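Local coordinates for molybdopterin-guanine dinucleotide biosynthesis protein B (Escherichia coli, PDB 1NP6), which binds GTP, which it hydrolyses weakly, and may act as an adapter for efficient synthesis and use of the molybdopterin-guanine dinucleotide cofactor, at residues B[12-15]-B[16-19]; B[54-57]-B[58-62]; B[89-92]-B[93-96]. All coordinates share one frame; numbering follows the deposited sequence.

Contact 1: B[12-15]-B[16-19]; sequences AAWS and GTGK. With SO4 (sulfate ion), chain D.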
loop_
_atom_site.group_PDB
_atom_site.type_symbol
_atom_site.label_atom_id
_atom_site.label_comp_id
_atom_site.label_asym_id
_atom_site.label_seq_id
_atom_site.Cartn_x
_atom_site.Cartn_y
_atom_site.Cartn_z
ATOM N N ALA B 12 -1.509 -2.417 23.710
ATOM C CA ALA B 12 -0.283 -1.821 24.199
ATOM C C ALA B 12 0.370 -2.661 25.279
ATOM O O ALA B 12 -0.305 -3.168 26.174
ATOM C CB ALA B 12 -0.557 -0.384 24.706
ATOM N N ALA B 13 1.696 -2.788 25.187
ATOM C CA ALA B 13 2.510 -3.523 26.152
ATOM C C ALA B 13 3.997 -3.193 26.005
ATOM O O ALA B 13 4.453 -2.802 24.921
ATOM C CB ALA B 13 2.293 -5.047 26.020
ATOM N N TRP B 14 4.740 -3.346 27.097
ATOM C CA TRP B 14 6.205 -3.312 27.060
ATOM C C TRP B 14 6.713 -4.410 26.135
ATOM O O TRP B 14 6.128 -5.491 26.084
ATOM C CB TRP B 14 6.795 -3.593 28.447
ATOM C CG TRP B 14 6.480 -2.598 29.539
ATOM C CD1 TRP B 14 6.801 -1.256 29.567
ATOM C CD2 TRP B 14 5.812 -2.873 30.777
ATOM N NE1 TRP B 14 6.362 -0.694 30.742
ATOM C CE2 TRP B 14 5.750 -1.656 31.505
ATOM C CE3 TRP B 14 5.254 -4.022 31.352
ATOM C CZ2 TRP B 14 5.150 -1.563 32.772
ATOM C CZ3 TRP B 14 4.648 -3.927 32.611
ATOM C CH2 TRP B 14 4.606 -2.703 33.303
ATOM N N SER B 15 7.814 -4.130 25.436
ATOM C CA SER B 15 8.502 -5.096 24.580
ATOM C C SER B 15 8.679 -6.458 25.266
ATOM O O SER B 15 9.126 -6.531 26.418
ATOM C CB SER B 15 9.873 -4.529 24.178
ATOM O OG SER B 15 10.484 -5.294 23.154
ATOM N N GLY B 16 8.318 -7.530 24.568
ATOM C CA GLY B 16 8.510 -8.876 25.090
ATOM C C GLY B 16 7.359 -9.434 25.915
ATOM O O GLY B 16 7.387 -10.606 26.307
ATOM N N THR B 17 6.349 -8.604 26.179
ATOM C CA THR B 17 5.167 -9.025 26.940
ATOM C C THR B 17 4.301 -10.035 26.182
ATOM O O THR B 17 3.674 -10.899 26.797
ATOM C CB THR B 17 4.317 -7.788 27.318
ATOM O OG1 THR B 17 5.035 -6.993 28.257
ATOM C CG2 THR B 17 3.050 -8.182 28.093
ATOM N N GLY B 18 4.215 -9.881 24.860
ATOM C CA GLY B 18 3.513 -10.842 24.021
ATOM C C GLY B 18 2.452 -10.272 23.086
ATOM O O GLY B 18 1.556 -10.988 22.660
ATOM N N LYS B 19 2.550 -8.982 22.779
ATOM C CA LYS B 19 1.651 -8.297 21.843
ATOM C C LYS B 19 1.422 -8.974 20.464
ATOM O O LYS B 19 0.277 -9.298 20.116
ATOM C CB LYS B 19 2.160 -6.877 21.630
ATOM C CG LYS B 19 1.151 -5.831 21.928
ATOM C CD LYS B 19 1.488 -4.548 21.211
ATOM C CE LYS B 19 2.481 -3.726 21.994
ATOM N NZ LYS B 19 3.788 -3.603 21.277
HETATM S S SO4 D . 5.919 -8.114 22.127
HETATM O O1 SO4 D . 5.281 -8.362 20.843
HETATM O O2 SO4 D . 4.979 -7.487 23.069
HETATM O O3 SO4 D . 6.347 -9.399 22.658
HETATM O O4 SO4 D . 7.070 -7.242 21.947
#
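The P-loop (Walker A motif) of MobB makes a type II beta turn from W14 to T17, with S15 and G16 at its corner, on the way from strand 8-12 to helix 19-32. Carbonyl O of W14 is gripped twice by T17: OG1 donates to it at 2.9 Å and the backbone N at 3.1 Å. Both donors arrive from the same face of the carbonyl plane, the hydroxyl tilted 31° from it. T17 OG1 lies anti to the carbonyl carbon of its own residue (chi1 -68°), which turns it back to W14 and leaves CG2 and CB to pack against the methyl of A13, CB to CB 3.6 Å. At the same time OG1 sits near the edge of the W14 indole, whose far end leads away to stack on H126. K19 bends at its third and fourth torsions and folds back over the start of the loop, its CE 3.4 Å from the backbone N of A13.

Inside the curve lies a sulfate, probably from the crystallisation liquor. G16 N points almost straight at sulfate O4 (2.9 Å, 178°). Sulfate O2 takes two amides, G18 N and, at 2.9 Å, K19 N; T20 N adds a further bond. With a side chain, G16 would drive a CB into the carbonyl O of S15, and the backbone angles of G18 likewise call for glycine. G16 to T20 are the inferred GTP-binding residues, so an anion held by converging amide N-H groups is consistent with a site built for a nucleotide phosphate.

Contact 2: B[54-57]-B[58-62]; sequences KDSY and ELRKA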
loop_
_atom_site.group_PDB
_atom_site.type_symbol
_atom_site.label_atom_id
_atom_site.label_comp_id
_atom_site.label_asym_id
_atom_site.label_seq_id
_atom_site.Cartn_x
_atom_site.Cartn_y
_atom_site.Cartn_z
ATOM N N LYS B 54 10.212 -5.521 -2.114
ATOM C CA LYS B 54 11.177 -5.852 -3.158
ATOM C C LYS B 54 10.614 -5.695 -4.576
ATOM O O LYS B 54 11.350 -5.312 -5.494
ATOM C CB LYS B 54 11.811 -7.235 -2.911
ATOM C CG LYS B 54 11.154 -8.425 -3.601
ATOM C CD LYS B 54 12.042 -9.674 -3.522
ATOM C CE LYS B 54 11.872 -10.391 -2.182
ATOM N NZ LYS B 54 12.386 -11.792 -2.195
ATOM N N ASP B 55 9.309 -5.960 -4.736
ATOM C CA ASP B 55 8.632 -5.899 -6.033
ATOM C C ASP B 55 8.671 -4.496 -6.633
ATOM O O ASP B 55 8.678 -4.355 -7.851
ATOM C CB ASP B 55 7.162 -6.321 -5.920
ATOM C CG ASP B 55 6.977 -7.794 -5.538
ATOM O OD1 ASP B 55 7.908 -8.612 -5.719
ATOM O OD2 ASP B 55 5.908 -8.219 -5.047
ATOM N N SER B 56 8.681 -3.468 -5.779
ATOM C CA SER B 56 8.678 -2.078 -6.252
ATOM C C SER B 56 10.023 -1.354 -6.095
ATOM O O SER B 56 10.123 -0.152 -6.405
ATOM C CB SER B 56 7.559 -1.273 -5.561
ATOM O OG SER B 56 7.790 -1.093 -4.166
ATOM N N TYR B 57 11.053 -2.082 -5.653
ATOM C CA TYR B 57 12.336 -1.462 -5.254
ATOM C C TYR B 57 13.022 -0.683 -6.377
ATOM O O TYR B 57 13.357 0.511 -6.209
ATOM C CB TYR B 57 13.287 -2.490 -4.614
ATOM C CG TYR B 57 14.667 -1.956 -4.289
ATOM C CD1 TYR B 57 14.887 -1.181 -3.156
ATOM C CD2 TYR B 57 15.748 -2.221 -5.125
ATOM C CE1 TYR B 57 16.160 -0.690 -2.854
ATOM C CE2 TYR B 57 17.019 -1.728 -4.841
ATOM C CZ TYR B 57 17.218 -0.970 -3.702
ATOM O OH TYR B 57 18.477 -0.485 -3.422
ATOM N N GLU B 58 13.208 -1.326 -7.529
ATOM C CA GLU B 58 13.862 -0.646 -8.669
ATOM C C GLU B 58 13.192 0.668 -9.133
ATOM O O GLU B 58 13.874 1.656 -9.427
ATOM C CB GLU B 58 14.044 -1.592 -9.861
ATOM C CG GLU B 58 14.645 -2.949 -9.508
ATOM C CD GLU B 58 16.161 -2.938 -9.389
ATOM O OE1 GLU B 58 16.801 -1.900 -9.674
ATOM O OE2 GLU B 58 16.718 -3.987 -9.003
ATOM N N LEU B 59 11.866 0.678 -9.198
ATOM C CA LEU B 59 11.120 1.861 -9.633
ATOM C C LEU B 59 11.221 3.021 -8.635
ATOM O O LEU B 59 11.297 4.194 -9.035
ATOM C CB LEU B 59 9.644 1.486 -9.854
ATOM C CG LEU B 59 9.027 1.332 -11.253
ATOM C CD1 LEU B 59 10.033 1.333 -12.417
ATOM C CD2 LEU B 59 8.170 0.080 -11.278
ATOM N N ARG B 60 11.205 2.695 -7.342
ATOM C CA ARG B 60 11.333 3.712 -6.291
ATOM C C ARG B 60 12.784 4.210 -6.225
ATOM O O ARG B 60 13.025 5.397 -5.990
ATOM C CB ARG B 60 10.886 3.160 -4.920
ATOM C CG ARG B 60 9.371 3.139 -4.725
ATOM C CD ARG B 60 8.897 2.590 -3.374
ATOM N NE ARG B 60 9.235 1.164 -3.218
ATOM C CZ ARG B 60 10.196 0.700 -2.413
ATOM N NH1 ARG B 60 10.913 1.548 -1.667
ATOM N NH2 ARG B 60 10.457 -0.618 -2.360
ATOM N N LYS B 61 13.740 3.295 -6.432
ATOM C CA LYS B 61 15.162 3.663 -6.532
ATOM C C LYS B 61 15.416 4.662 -7.667
ATOM O O LYS B 61 16.272 5.539 -7.534
ATOM C CB LYS B 61 16.043 2.417 -6.722
ATOM C CG LYS B 61 17.443 2.518 -6.120
ATOM C CD LYS B 61 18.433 1.615 -6.849
ATOM C CE LYS B 61 19.873 2.068 -6.630
ATOM N NZ LYS B 61 20.834 0.925 -6.674
ATOM N N ALA B 62 14.671 4.544 -8.771
ATOM C CA ALA B 62 14.809 5.489 -9.896
ATOM C C ALA B 62 14.071 6.824 -9.712
ATOM O O ALA B 62 14.281 7.758 -10.489
ATOM C CB ALA B 62 14.395 4.844 -11.197
HETATM O O HOH W 1 12.057 -4.124 -7.782
HETATM O O HOH W 2 10.178 -2.143 -9.248
#
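R60 reaches back one turn to S56 and meets it with both backbone and side chain, while its NH2 comes within 3.6 Å of Y57 CA. The hydroxyl OG of S56 accepts a bond from R60 NE at 2.8 Å and 159°, lying near the edge of the guanidinium and only 10° out of its plane; NH2 adds a weak one. This is possible because the arginine chain bends at its third torsion, bringing the guanidinium back toward the serine. In the backbone, R60 N donates to S56 O at 3.2 Å, nearly along the C=O axis. Y57 has its ring set anti to the backbone N (chi1 175°), and the extended chain of K61 crosses it obliquely, CD 4.0 Å from the phenol OH. The backbone bond from K61 N to Y57 O, 2.8 Å, holds the pair one turn apart.

These residues belong to helix 53-61, which is kinked where the amides of E58 and L59 miss their bonds to the preceding turn. Two waters fill in: one joins K54 O to E58 N, the other D55 O to L59 N. G53, in the predicted GTP site, starts this helix.

The guanidinium of R60 also forms salt bridges through NH1 with D48 and E80, so an alanine here would probably leave both carboxylates without this cationic partner and S56 OG without its main donor. Beyond R60 and L59 lie R74 and L39 of the second subunit.

Contact 3: B[89-92]-B[93-96]; sequences LQFL and ASRM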
loop_
_atom_site.group_PDB
_atom_site.type_symbol
_atom_site.label_atom_id
_atom_site.label_comp_id
_atom_site.label_asym_id
_atom_site.label_seq_id
_atom_site.Cartn_x
_atom_site.Cartn_y
_atom_site.Cartn_z
ATOM N N LEU B 89 -1.988 8.617 12.782
ATOM C CA LEU B 89 -2.900 7.469 12.850
ATOM C C LEU B 89 -4.225 7.652 12.131
ATOM O O LEU B 89 -4.701 6.735 11.466
ATOM C CB LEU B 89 -3.184 7.088 14.309
ATOM C CG LEU B 89 -2.213 6.144 15.026
ATOM C CD1 LEU B 89 -2.780 5.739 16.380
ATOM C CD2 LEU B 89 -1.892 4.912 14.182
ATOM N N GLN B 90 -4.846 8.816 12.274
ATOM C CA GLN B 90 -6.137 9.018 11.612
ATOM C C GLN B 90 -5.974 9.142 10.102
ATOM O O GLN B 90 -6.873 8.742 9.348
ATOM C CB GLN B 90 -6.915 10.227 12.180
ATOM C CG GLN B 90 -7.395 10.066 13.642
ATOM C CD GLN B 90 -8.539 9.055 13.846
ATOM O OE1 GLN B 90 -8.872 8.728 14.987
ATOM N NE2 GLN B 90 -9.135 8.569 12.757
ATOM N N PHE B 91 -4.842 9.684 9.660
ATOM C CA PHE B 91 -4.549 9.749 8.234
ATOM C C PHE B 91 -4.381 8.320 7.697
ATOM O O PHE B 91 -5.008 7.935 6.702
ATOM C CB PHE B 91 -3.291 10.585 7.948
ATOM C CG PHE B 91 -2.898 10.618 6.476
ATOM C CD1 PHE B 91 -3.625 11.378 5.555
ATOM C CD2 PHE B 91 -1.818 9.873 6.018
ATOM C CE1 PHE B 91 -3.277 11.390 4.202
ATOM C CE2 PHE B 91 -1.458 9.875 4.673
ATOM C CZ PHE B 91 -2.186 10.627 3.759
ATOM N N LEU B 92 -3.555 7.543 8.378
ATOM C CA LEU B 92 -3.279 6.176 7.942
ATOM C C LEU B 92 -4.572 5.364 7.822
ATOM O O LEU B 92 -4.836 4.794 6.767
ATOM C CB LEU B 92 -2.238 5.503 8.844
ATOM C CG LEU B 92 -0.800 6.025 8.738
ATOM C CD1 LEU B 92 0.078 5.363 9.792
ATOM C CD2 LEU B 92 -0.210 5.853 7.334
ATOM N N ALA B 93 -5.389 5.364 8.878
ATOM C CA ALA B 93 -6.678 4.674 8.868
ATOM C C ALA B 93 -7.620 5.121 7.738
ATOM O O ALA B 93 -8.320 4.285 7.133
ATOM C CB ALA B 93 -7.346 4.788 10.217
ATOM N N SER B 94 -7.621 6.418 7.432
ATOM C CA SER B 94 -8.393 6.947 6.293
ATOM C C SER B 94 -7.902 6.493 4.902
ATOM O O SER B 94 -8.641 6.621 3.931
ATOM C CB SER B 94 -8.444 8.492 6.330
ATOM O OG SER B 94 -7.313 9.028 5.668
ATOM N N ARG B 95 -6.656 6.023 4.781
ATOM C CA ARG B 95 -6.178 5.509 3.480
ATOM C C ARG B 95 -6.608 4.051 3.264
ATOM O O ARG B 95 -6.489 3.522 2.149
ATOM C CB ARG B 95 -4.661 5.635 3.327
ATOM C CG ARG B 95 -4.075 7.057 3.582
ATOM C CD ARG B 95 -4.795 8.195 2.873
ATOM N NE ARG B 95 -4.634 8.157 1.417
ATOM C CZ ARG B 95 -5.345 8.873 0.552
ATOM N NH1 ARG B 95 -6.283 9.712 0.984
ATOM N NH2 ARG B 95 -5.116 8.757 -0.754
ATOM N N MET B 96 -7.126 3.420 4.314
ATOM C CA MET B 96 -7.732 2.072 4.196
ATOM C C MET B 96 -9.103 2.141 3.517
ATOM O O MET B 96 -9.763 3.187 3.562
ATOM C CB MET B 96 -7.848 1.399 5.580
ATOM C CG MET B 96 -6.513 0.868 6.109
ATOM S SD MET B 96 -6.563 0.212 7.804
ATOM C CE MET B 96 -5.483 -1.106 7.708
#
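Carbonyl O of F91 takes a bond from the hydroxyl of S94, OG to O 2.8 Å, and a weak one from the backbone N of R95. S94 and R95 lie in the last turn of helix 89-95, a short helix packed beside the parallel sheet of this P-loop NTPase-type fold. S94 OG stands between its own backbone N and carbonyl carbon (chi1 87°), which aims it back up the helix at a carbonyl three residues earlier; the hydroxyl is tilted just 16° from that carbonyl's plane.

Earlier in the helix the bonds keep the usual four-residue spacing: A93 N donates almost straight to L89 O at 3.0 Å, and S94 N to Q90 O at 3.1 Å. The pattern then tightens. R95 N forms its better bond with L92 O, at 3.0 Å, approaching from well above the carbonyl plane, and M96 N turns to A93 O. The closing turn thus shifts to bonds three residues apart before the chain leaves the helix at M96.

One face of the helix meets the sheet: A93 and M96 pack on I40 and I104, and A93 also on L8. Another looks to the second subunit, where L92 touches W75, F91 touches D97 and R95 touches M96; the guanidinium NH2 of R95 makes a weak bond to R95 O of that chain.

The side chains of F91 and R95, a turn apart, cross at an angle, although the arginine chain, bent at its second and third torsions, leaves the guanidinium and phenyl planes only 8° apart. The contact itself is CH-pi: R95 CD sits over one ring face, 4.0 Å from the centroid and displaced toward the rim, its nearest ring atom being F91 CZ at 3.7 Å.

How the contacts relate
The three contacts follow one another along the chain without touching. Contact 1 is a surface loop between a sheet strand and a helix, and its chemistry is that of backbone amides turned inward on an anion. Contacts 2 and 3 are partly buried turns of helix, each within reach of the second subunit. They differ in setting: the centre of 54-62 lies about 27 Å from the centre of the chain, against strand 66-70, and the contact rests on an arginine shared between a serine and two acids; 89-96 packs on the central sheet and joins a serine-to-carbonyl bond to apolar packing and a ring face. Contacts 1 and 3 lie on opposite sides of the chain's centre.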